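PDB 3O7B: ribosomal RNA small subunit methyltransferase Nep1 from Archaeoglobus fulgidus, which probably methylates N1 of a pseudouridine in small-subunit ribosomal RNA, using S-adenosylmethionine as methyl donor, and acts as a homodimer. Local coordinates for residues A[43-49]-A[73-78]; A[80-84]-A[111-115]; A[139-143]-A[152-156]; A[159-164]-A[205-209]. One frame throughout, in Å; residues are numbered along the deposited sequence. Where two conformers were deposited one is given.

Interaction 1: residues A[43-49]-A[73-78]; sequences KIRGHPA and TAMKSL
His47 lies across Ala74 where two type I beta turns, Ile44 to His47 and Met75 to Leu78, are packed together beside the start of helix 48-57. His47 is the N-cap of that helix: ND1 accepts from Ala49 N at 3.0 Å, with an N-H...ND1 angle of 157° and the donor tilted somewhat from the ring plane. With CG anti to the backbone N (chi1 -170°), the ring can turn back to cap its helix while offering one face to Ala74. This is a CH-pi contact, as Ala74 CA stands 3.5 Å from the ring centroid and only 5° off the normal; Pro48 CD covers the opposite face near the rim. The CE1 corner of the ring runs on to Thr73 OG1, which also meets Ala49 CB.

Ile44 supplies the buried part. Its CG2 methyl rests on Ala74 O at 3.3 Å and reaches Leu78 CD2, while CD1 touches both Ala74 CB and Met75 CG. Met75 also packs on Leu66 and Arg81, with its side chain about 7 Å from that of Arg86, a residue predicted to meet substrate rRNA. At the solvent-exposed side the extended chain of Lys43 passes CE alongside Ser77 OG and Leu78 CD2, and its NZ donates to Ser77 O at 2.9 Å from above the carbonyl plane.

Interaction 2: residues A[80-84]-A[111-115]; sequences FREKR and TLNGE
Leu112 of the 111-115 turn pushes its two methyls against Lys83, the last residue of the 3-10 segment 81-83, and Arg84, which follows it. The turn is a type I beta turn from Thr111 to Gly114 linking strands 105-111 and 116-119, and it begins with an ST turn.

Thr111 organises the loop from within. Its OG1 accepts from Asn113 N at 3.3 Å, the ST-turn bond, and from Glu115 N, and it donates to Glu115 OE1 at 2.7 Å on that oxygen's anti lone pair. Backbone bonds from Gly114 N to Thr111 O and from Thr111 N to Glu115 O close the same loop.

Leu112 comes next and carries the contact. Its CG stands anti to the carbonyl carbon (chi1 -78°), which sends both methyls toward Lys83 and Arg84: CD1 sits 3.4 Å from Lys83 O and touches Arg84 CG, whereas CD2 lies against Lys83 CB and CD, the latter at 3.7 Å. The lysine's polar end continues past the leucine to a salt bridge with Glu34 and a bond to Asp200 O, close to the cofactor site: its side chain is about 7 Å from bound S-adenosylhomocysteine.

Asn113 follows, exposed, beside the edge of the Phe80 ring. Gly114 completes the turn, and Glu115 returns the chain to strand 116-119. Beyond its CG, which the leucine touches, Arg84 is salt-bridged to Glu38, and its guanidinium overlaps the Phe80 ring near the rim, with Arg84 NH1 3.7 Å above the ring plane.

Interaction 3: residues A[139-143]-A[152-156]; sequences LFEER and LIEFK
Phe155 sits at the apolar centre, its ring met by Leu139 and Phe140 of the helix and by Arg143 just after it. Its CZ points into the middle of the Phe140 face, an edge-to-face pair with centroids 5.0 Å apart and planes at 77°. Leu139 flanks the same ring, its CG 3.7 Å from Phe155 CE2, and sends CD2 on to Ile153 CG2; Ile117 of strand 116-119 backs this cluster.

Further out, the Arg143 guanidinium lies flat on one Phe155 face, planes 7° apart and Arg143 CZ 3.7 Å from the Phe155 ring centroid, a stacked cation-pi pair. Bends at chi2 and chi3 (-70° at the latter) fold the arginine back over the ring, where NH1 donates in plane to a lone pair of Phe140 O at 3.0 Å and helps fix the guanidinium's rotation. A leucine in place of Phe155 would probably leave the Phe140 face without its edge-on partner and the guanidinium without its stacking surface.

At the polar edge Phe155 N donates to Arg143 O at 3.1 Å, and a water donates to both Arg143 O and Phe155 O. Arg143, the first residue past helix 129-142, has positive phi, and the chain then enters the antiparallel strands 144-147 and 150-156: a helix followed by a hairpin whose second strand folds back over the helix C-terminus.

Interaction 4: residues A[159-164]-A[205-209]; sequences GLRDIV and TLREL
Arg161 and Glu208 bring the two helical segments close, their CA atoms 4.7 Å apart, near enough for Arg161 CA to make a CA-H...O contact with Glu208 O at 3.2 Å. Gly159 is the N-cap of helix 160-163, and its N donates to Asp162 OD2.

Glu208, bent at chi2 (-73°), turns its carboxylate toward the first turn of that helix. OE1 accepts from Arg161 N at 2.9 Å, approached from above the carboxylate plane, while OE2 takes both Arg161 NE and NH2, a side-on salt bridge with NE at 2.9 Å and the acceptor in the guanidinium plane. The carboxylate, beside the start of helix 160-163, is probably stabilised by the helix N-terminus. Were Glu208 an alanine, the Arg161 guanidinium would probably lose its mate and the Arg161 N-H its acceptor.

Beneath this polar layer, Leu160 CD2 packs on Glu208 CB and on Leu209 CD2, the latter at 4.0 Å, and Val164 CG2 lies against Leu209 O. Leu160 also rests on Val31 and Leu33, and Leu209 on Leu171, so both helices cover strands of the central sheet. Such helix-against-sheet layering belongs to the alpha/beta SPOUT methyltransferase fold, here with the Thr205 side chain about 9 Å from bound S-adenosylhomocysteine.

In the fold
Segments 73-78 and 80-84, of interactions 1 and 2, share the loop between helices 68-71 and 87-98 and touch where Met75 and Leu78 pack on Arg81 and Arg84. Interaction 1 is the most peripheral, its centre 24 Å from the centre of the chain; interaction 2, at 10 Å by the same measure, is largely buried, makes no hydrogen bond across its segments and lies close to bound S-adenosylhomocysteine. Interactions 3 and 4, both partly buried, are intermediate at 14 Å. Glu115 joins interaction 2 to interaction 3 by packing on Phe140 and Phe155. Interactions 3 and 4 adjoin in sequence yet differ in chemistry: an aromatic and cation-pi cluster at one helix end, against a carboxylate-guanidinium clasp over leucines on the central sheet.

Interaction 1: residues A[43-49]-A[73-78]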
# COMPACT_ATOMS: atom_id res chain seq x y z
N LYS A 43 -29.42 -3.25 -7.04
CA LYS A 43 -29.92 -3.23 -8.42
C LYS A 43 -29.03 -3.93 -9.45
O LYS A 43 -29.45 -4.14 -10.59
CB LYS A 43 -30.22 -1.80 -8.85
CG LYS A 43 -28.99 -0.91 -9.01
CD LYS A 43 -29.39 0.47 -9.51
CE LYS A 43 -28.22 1.19 -10.16
NZ LYS A 43 -28.68 2.42 -10.87
N ILE A 44 -27.81 -4.29 -9.06
CA ILE A 44 -26.90 -4.99 -9.98
C ILE A 44 -26.59 -6.43 -9.54
O ILE A 44 -25.79 -7.12 -10.16
CB ILE A 44 -25.59 -4.18 -10.24
CG1 ILE A 44 -24.71 -4.10 -8.98
CG2 ILE A 44 -25.91 -2.80 -10.82
CD1 ILE A 44 -23.27 -3.70 -9.25
N ARG A 45 -27.27 -6.89 -8.48
CA ARG A 45 -27.01 -8.21 -7.90
C ARG A 45 -27.36 -9.39 -8.81
O ARG A 45 -26.88 -10.51 -8.60
CB ARG A 45 -27.68 -8.35 -6.53
CG ARG A 45 -27.01 -7.51 -5.47
CD ARG A 45 -27.71 -7.56 -4.12
NE ARG A 45 -27.20 -6.53 -3.23
CZ ARG A 45 -27.82 -6.07 -2.15
NH1 ARG A 45 -29.01 -6.55 -1.79
NH2 ARG A 45 -27.26 -5.12 -1.41
N GLY A 46 -28.20 -9.13 -9.81
CA GLY A 46 -28.62 -10.15 -10.77
C GLY A 46 -27.78 -10.20 -12.04
O GLY A 46 -27.97 -11.08 -12.87
N HIS A 47 -26.86 -9.25 -12.19
CA HIS A 47 -25.95 -9.23 -13.34
C HIS A 47 -25.04 -10.46 -13.35
O HIS A 47 -24.56 -10.88 -12.30
CB HIS A 47 -25.11 -7.94 -13.33
CG HIS A 47 -24.33 -7.72 -14.59
ND1 HIS A 47 -23.16 -8.39 -14.87
CD2 HIS A 47 -24.54 -6.89 -15.64
CE1 HIS A 47 -22.68 -7.99 -16.03
NE2 HIS A 47 -23.51 -7.08 -16.52
N PRO A 48 -24.84 -11.08 -14.53
CA PRO A 48 -23.99 -12.26 -14.70
C PRO A 48 -22.58 -12.16 -14.10
O PRO A 48 -22.08 -13.15 -13.57
CB PRO A 48 -23.90 -12.42 -16.23
CG PRO A 48 -24.52 -11.19 -16.81
CD PRO A 48 -25.50 -10.71 -15.80
N ALA A 49 -21.93 -11.00 -14.18
CA ALA A 49 -20.60 -10.83 -13.59
C ALA A 49 -20.65 -10.95 -12.07
O ALA A 49 -19.72 -11.47 -11.46
CB ALA A 49 -19.99 -9.50 -14.00
N THR A 73 -18.18 -4.94 -15.35
CA THR A 73 -19.24 -5.03 -16.36
C THR A 73 -20.65 -4.90 -15.77
O THR A 73 -21.58 -4.50 -16.47
CB THR A 73 -19.13 -6.30 -17.22
OG1 THR A 73 -19.26 -7.45 -16.39
CG2 THR A 73 -17.80 -6.34 -17.93
N ALA A 74 -20.80 -5.23 -14.48
CA ALA A 74 -22.07 -5.06 -13.77
C ALA A 74 -22.31 -3.63 -13.28
O ALA A 74 -23.42 -3.30 -12.86
CB ALA A 74 -22.14 -6.04 -12.61
N MET A 75 -21.29 -2.78 -13.33
CA MET A 75 -21.37 -1.46 -12.69
C MET A 75 -21.80 -0.32 -13.60
O MET A 75 -21.86 0.83 -13.16
CB MET A 75 -20.03 -1.11 -12.03
CG MET A 75 -19.71 -1.99 -10.83
SD MET A 75 -17.99 -1.86 -10.29
CE MET A 75 -17.95 -0.19 -9.66
N LYS A 76 -22.12 -0.63 -14.86
CA LYS A 76 -22.39 0.39 -15.87
C LYS A 76 -23.52 1.36 -15.49
O LYS A 76 -23.44 2.55 -15.81
CB LYS A 76 -22.65 -0.25 -17.24
CG LYS A 76 -21.44 -0.93 -17.86
CD LYS A 76 -21.85 -1.82 -19.04
CE LYS A 76 -20.75 -2.82 -19.38
NZ LYS A 76 -21.17 -3.72 -20.48
N SER A 77 -24.52 0.85 -14.78
CA SER A 77 -25.70 1.65 -14.42
C SER A 77 -25.61 2.41 -13.10
O SER A 77 -26.55 3.11 -12.71
CB SER A 77 -26.94 0.75 -14.38
OG SER A 77 -26.87 -0.17 -13.30
N LEU A 78 -24.50 2.26 -12.38
CA LEU A 78 -24.36 2.90 -11.07
C LEU A 78 -24.15 4.41 -11.16
O LEU A 78 -23.46 4.88 -12.05
CB LEU A 78 -23.21 2.27 -10.28
CG LEU A 78 -23.32 0.80 -9.85
CD1 LEU A 78 -22.09 0.48 -9.01
CD2 LEU A 78 -24.59 0.54 -9.05

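Interaction 2: residues A[80-84]-A[111-115]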
# COMPACT_ATOMS: atom_id res chain seq x y z
N PHE A 80 -22.46 7.95 -9.72
CA PHE A 80 -21.08 8.29 -9.32
C PHE A 80 -20.10 7.10 -9.45
O PHE A 80 -19.27 6.85 -8.56
CB PHE A 80 -21.01 8.97 -7.93
CG PHE A 80 -21.69 8.22 -6.81
CD1 PHE A 80 -20.98 7.35 -5.98
CD2 PHE A 80 -23.05 8.44 -6.52
CE1 PHE A 80 -21.61 6.66 -4.93
CE2 PHE A 80 -23.68 7.76 -5.47
CZ PHE A 80 -22.96 6.87 -4.67
N ARG A 81 -20.20 6.41 -10.58
CA ARG A 81 -19.51 5.15 -10.75
C ARG A 81 -17.99 5.32 -10.69
O ARG A 81 -17.28 4.42 -10.23
CB ARG A 81 -19.93 4.43 -12.04
CG ARG A 81 -19.32 3.01 -12.20
CD ARG A 81 -18.16 3.08 -13.17
NE ARG A 81 -17.41 1.84 -13.35
CZ ARG A 81 -16.31 1.52 -12.66
NH1 ARG A 81 -15.85 2.31 -11.69
NH2 ARG A 81 -15.67 0.39 -12.96
N GLU A 82 -17.50 6.48 -11.12
CA GLU A 82 -16.06 6.74 -11.13
C GLU A 82 -15.45 6.66 -9.72
O GLU A 82 -14.25 6.40 -9.58
CB GLU A 82 -15.74 8.08 -11.81
CG GLU A 82 -16.10 9.34 -11.02
CD GLU A 82 -17.58 9.70 -11.10
OE1 GLU A 82 -18.34 9.04 -11.86
OE2 GLU A 82 -17.98 10.66 -10.41
N LYS A 83 -16.27 6.85 -8.68
CA LYS A 83 -15.78 6.78 -7.30
C LYS A 83 -15.80 5.37 -6.69
O LYS A 83 -15.24 5.16 -5.61
CB LYS A 83 -16.62 7.68 -6.38
CG LYS A 83 -16.43 9.16 -6.66
CD LYS A 83 -17.15 9.98 -5.61
CE LYS A 83 -16.75 11.44 -5.71
NZ LYS A 83 -17.47 12.28 -4.71
N ARG A 84 -16.43 4.43 -7.38
CA ARG A 84 -16.88 3.18 -6.74
C ARG A 84 -16.03 1.97 -7.08
O ARG A 84 -15.34 1.95 -8.11
CB ARG A 84 -18.34 2.93 -7.08
CG ARG A 84 -19.22 4.08 -6.65
CD ARG A 84 -20.66 3.89 -7.11
NE ARG A 84 -21.44 3.18 -6.11
CZ ARG A 84 -22.76 3.22 -6.04
NH1 ARG A 84 -23.45 3.92 -6.92
NH2 ARG A 84 -23.38 2.56 -5.08
N THR A 111 -17.36 6.36 4.53
CA THR A 111 -17.56 5.73 3.23
C THR A 111 -18.34 6.63 2.27
O THR A 111 -18.94 7.64 2.70
CB THR A 111 -18.28 4.38 3.33
OG1 THR A 111 -19.66 4.64 3.64
CG2 THR A 111 -17.68 3.50 4.41
N LEU A 112 -18.34 6.25 0.99
CA LEU A 112 -19.10 6.96 -0.04
C LEU A 112 -20.57 7.09 0.29
O LEU A 112 -21.23 7.99 -0.22
CB LEU A 112 -19.02 6.22 -1.37
CG LEU A 112 -17.74 6.39 -2.16
CD1 LEU A 112 -17.73 5.36 -3.29
CD2 LEU A 112 -17.67 7.81 -2.71
N ASN A 113 -21.08 6.15 1.08
CA ASN A 113 -22.49 6.13 1.47
C ASN A 113 -22.76 6.81 2.80
O ASN A 113 -23.89 6.77 3.31
CB ASN A 113 -23.03 4.70 1.43
CG ASN A 113 -23.00 4.11 0.02
OD1 ASN A 113 -22.56 2.98 -0.19
ND2 ASN A 113 -23.47 4.89 -0.95
N GLY A 114 -21.73 7.44 3.36
CA GLY A 114 -21.85 8.25 4.58
C GLY A 114 -21.71 7.51 5.90
O GLY A 114 -21.90 8.10 6.98
N GLU A 115 -21.37 6.22 5.84
CA GLU A 115 -21.18 5.44 7.06
C GLU A 115 -19.85 5.81 7.70
O GLU A 115 -18.91 6.21 7.00
CB GLU A 115 -21.20 3.95 6.76
CG GLU A 115 -22.48 3.47 6.14
CD GLU A 115 -22.25 2.40 5.11
OE1 GLU A 115 -21.39 2.60 4.21
OE2 GLU A 115 -22.93 1.36 5.19

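Interaction 3: residues A[139-143]-A[152-156]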
# COMPACT_ATOMS: atom_id res chain seq x y z
N LEU A 139 -17.07 -7.19 8.51
CA LEU A 139 -17.44 -5.97 9.20
C LEU A 139 -18.83 -5.47 8.77
O LEU A 139 -19.65 -5.11 9.63
CB LEU A 139 -16.37 -4.90 8.95
CG LEU A 139 -16.72 -3.51 9.46
CD1 LEU A 139 -16.72 -3.46 10.98
CD2 LEU A 139 -15.74 -2.50 8.89
N PHE A 140 -19.12 -5.49 7.48
CA PHE A 140 -20.43 -5.02 7.01
C PHE A 140 -21.57 -5.93 7.50
O PHE A 140 -22.69 -5.46 7.74
CB PHE A 140 -20.47 -4.85 5.49
CG PHE A 140 -19.91 -3.53 5.02
CD1 PHE A 140 -18.54 -3.30 4.95
CD2 PHE A 140 -20.77 -2.50 4.66
CE1 PHE A 140 -18.03 -2.06 4.51
CE2 PHE A 140 -20.28 -1.27 4.22
CZ PHE A 140 -18.91 -1.05 4.14
N GLU A 141 -21.27 -7.21 7.66
CA GLU A 141 -22.23 -8.20 8.12
C GLU A 141 -22.47 -8.14 9.63
O GLU A 141 -23.62 -8.09 10.08
CB GLU A 141 -21.75 -9.60 7.73
CG GLU A 141 -22.60 -10.75 8.28
CD GLU A 141 -24.01 -10.78 7.74
OE1 GLU A 141 -24.30 -10.18 6.67
OE2 GLU A 141 -24.86 -11.45 8.39
N GLU A 142 -21.38 -8.14 10.40
CA GLU A 142 -21.43 -8.25 11.86
C GLU A 142 -21.41 -6.90 12.57
O GLU A 142 -21.75 -6.81 13.75
CB GLU A 142 -20.28 -9.13 12.37
CG GLU A 142 -20.32 -10.51 11.72
CD GLU A 142 -19.55 -11.59 12.46
OE1 GLU A 142 -18.89 -11.33 13.49
OE2 GLU A 142 -19.63 -12.74 11.98
N ARG A 143 -21.00 -5.85 11.84
CA ARG A 143 -20.99 -4.43 12.30
C ARG A 143 -19.87 -4.08 13.26
O ARG A 143 -19.63 -2.91 13.56
CB ARG A 143 -22.35 -3.99 12.92
CG ARG A 143 -23.57 -4.36 12.09
CD ARG A 143 -23.45 -3.95 10.65
NE ARG A 143 -23.53 -2.50 10.47
CZ ARG A 143 -23.46 -1.90 9.28
NH1 ARG A 143 -23.29 -2.60 8.17
NH2 ARG A 143 -23.55 -0.58 9.22
N LEU A 152 -12.06 -3.72 17.85
CA LEU A 152 -11.00 -3.38 16.90
C LEU A 152 -11.49 -2.48 15.76
O LEU A 152 -10.80 -1.54 15.36
CB LEU A 152 -10.38 -4.65 16.30
CG LEU A 152 -9.65 -5.57 17.29
CD1 LEU A 152 -9.10 -6.78 16.52
CD2 LEU A 152 -8.53 -4.86 18.03
N ILE A 153 -12.68 -2.80 15.24
CA ILE A 153 -13.27 -2.03 14.15
C ILE A 153 -14.76 -2.05 14.34
O ILE A 153 -15.31 -3.10 14.64
CB ILE A 153 -12.96 -2.63 12.76
CG1 ILE A 153 -11.47 -3.01 12.62
CG2 ILE A 153 -13.42 -1.65 11.65
CD1 ILE A 153 -11.16 -3.78 11.30
N GLU A 154 -15.43 -0.91 14.19
CA GLU A 154 -16.88 -0.86 14.38
C GLU A 154 -17.54 0.30 13.65
O GLU A 154 -16.99 1.41 13.65
CB GLU A 154 -17.21 -0.74 15.87
CG GLU A 154 -18.67 -0.99 16.19
CD GLU A 154 -18.98 -0.93 17.67
OE1 GLU A 154 -18.37 -0.11 18.39
OE2 GLU A 154 -19.85 -1.71 18.12
N PHE A 155 -18.72 0.06 13.07
CA PHE A 155 -19.56 1.17 12.57
C PHE A 155 -20.05 1.98 13.76
O PHE A 155 -20.44 1.41 14.79
CB PHE A 155 -20.76 0.66 11.80
CG PHE A 155 -20.43 0.17 10.43
CD1 PHE A 155 -20.36 1.05 9.37
CD2 PHE A 155 -20.15 -1.18 10.21
CE1 PHE A 155 -20.05 0.59 8.08
CE2 PHE A 155 -19.84 -1.65 8.94
CZ PHE A 155 -19.78 -0.77 7.88
N LYS A 156 -20.03 3.31 13.62
CA LYS A 156 -20.58 4.18 14.66
C LYS A 156 -21.87 4.84 14.18
O LYS A 156 -21.95 5.26 13.02
CB LYS A 156 -19.57 5.25 15.07
CG LYS A 156 -18.25 4.72 15.61
CD LYS A 156 -18.40 3.88 16.88
CE LYS A 156 -17.06 3.81 17.60
NZ LYS A 156 -17.16 3.16 18.94
O HOH W 1 -21.71 -1.07 15.18

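Interaction 4: residues A[159-164]-A[205-209]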
# COMPACT_ATOMS: atom_id res chain seq x y z
N GLY A 159 -22.53 10.76 12.34
CA GLY A 159 -22.16 11.23 11.03
C GLY A 159 -20.77 11.82 11.04
O GLY A 159 -20.14 11.98 12.08
N LEU A 160 -20.31 12.17 9.84
CA LEU A 160 -19.04 12.82 9.67
C LEU A 160 -18.90 14.06 10.56
O LEU A 160 -17.86 14.30 11.14
CB LEU A 160 -18.82 13.14 8.20
CG LEU A 160 -17.51 13.84 7.85
CD1 LEU A 160 -16.28 13.04 8.34
CD2 LEU A 160 -17.47 14.01 6.37
N ARG A 161 -19.98 14.83 10.68
CA ARG A 161 -19.93 16.06 11.48
C ARG A 161 -19.55 15.78 12.94
O ARG A 161 -18.94 16.59 13.63
CB ARG A 161 -21.27 16.81 11.42
CG ARG A 161 -22.45 16.04 12.03
CD ARG A 161 -23.74 16.88 12.06
NE ARG A 161 -24.22 17.18 10.72
CZ ARG A 161 -25.35 17.83 10.46
NH1 ARG A 161 -26.13 18.24 11.46
NH2 ARG A 161 -25.70 18.07 9.21
N ASP A 162 -19.91 14.59 13.43
CA ASP A 162 -19.70 14.27 14.82
C ASP A 162 -18.27 13.85 15.13
O ASP A 162 -17.77 14.11 16.21
CB ASP A 162 -20.73 13.22 15.23
CG ASP A 162 -22.15 13.66 14.88
OD1 ASP A 162 -22.56 14.73 15.38
OD2 ASP A 162 -22.83 12.99 14.08
N ILE A 163 -17.59 13.22 14.17
CA ILE A 163 -16.23 12.76 14.48
C ILE A 163 -15.17 13.86 14.36
O ILE A 163 -14.06 13.72 14.86
CB ILE A 163 -15.84 11.49 13.68
CG1 ILE A 163 -15.93 11.75 12.18
CG2 ILE A 163 -16.73 10.31 14.12
CD1 ILE A 163 -15.26 10.66 11.34
N VAL A 164 -15.54 14.97 13.72
CA VAL A 164 -14.66 16.12 13.63
C VAL A 164 -14.94 17.20 14.69
O VAL A 164 -14.26 18.22 14.74
CB VAL A 164 -14.66 16.75 12.21
CG1 VAL A 164 -14.18 15.74 11.18
CG2 VAL A 164 -16.04 17.30 11.83
N THR A 205 -20.39 16.04 1.85
CA THR A 205 -19.20 15.75 2.64
C THR A 205 -18.56 17.04 3.16
O THR A 205 -18.25 17.16 4.34
CB THR A 205 -18.18 14.97 1.78
OG1 THR A 205 -18.78 13.77 1.31
CG2 THR A 205 -16.92 14.62 2.58
N LEU A 206 -18.41 18.02 2.27
CA LEU A 206 -17.82 19.29 2.67
C LEU A 206 -18.68 20.03 3.70
O LEU A 206 -18.15 20.61 4.64
CB LEU A 206 -17.58 20.19 1.46
CG LEU A 206 -16.71 19.60 0.34
CD1 LEU A 206 -16.75 20.48 -0.91
CD2 LEU A 206 -15.29 19.39 0.83
N ARG A 207 -20.00 19.98 3.53
CA ARG A 207 -20.89 20.57 4.53
C ARG A 207 -20.74 19.92 5.90
O ARG A 207 -20.70 20.59 6.93
CB ARG A 207 -22.34 20.51 4.07
CG ARG A 207 -22.66 21.42 2.89
CD ARG A 207 -24.16 21.63 2.71
NE ARG A 207 -24.89 20.39 2.44
CZ ARG A 207 -25.07 19.86 1.23
NH1 ARG A 207 -24.57 20.45 0.15
NH2 ARG A 207 -25.75 18.72 1.11
N GLU A 208 -20.61 18.59 5.93
CA GLU A 208 -20.42 17.88 7.19
C GLU A 208 -19.15 18.27 7.96
O GLU A 208 -19.10 18.12 9.17
CB GLU A 208 -20.39 16.37 6.95
CG GLU A 208 -21.74 15.78 6.67
CD GLU A 208 -22.58 15.72 7.92
OE1 GLU A 208 -22.27 14.93 8.83
OE2 GLU A 208 -23.56 16.49 7.99
N LEU A 209 -18.12 18.73 7.25
CA LEU A 209 -16.87 19.04 7.91
C LEU A 209 -16.95 20.28 8.82
O LEU A 209 -16.12 20.45 9.72
CB LEU A 209 -15.76 19.23 6.87
CG LEU A 209 -15.39 17.99 6.06
CD1 LEU A 209 -14.39 18.38 4.99
CD2 LEU A 209 -14.82 16.91 6.99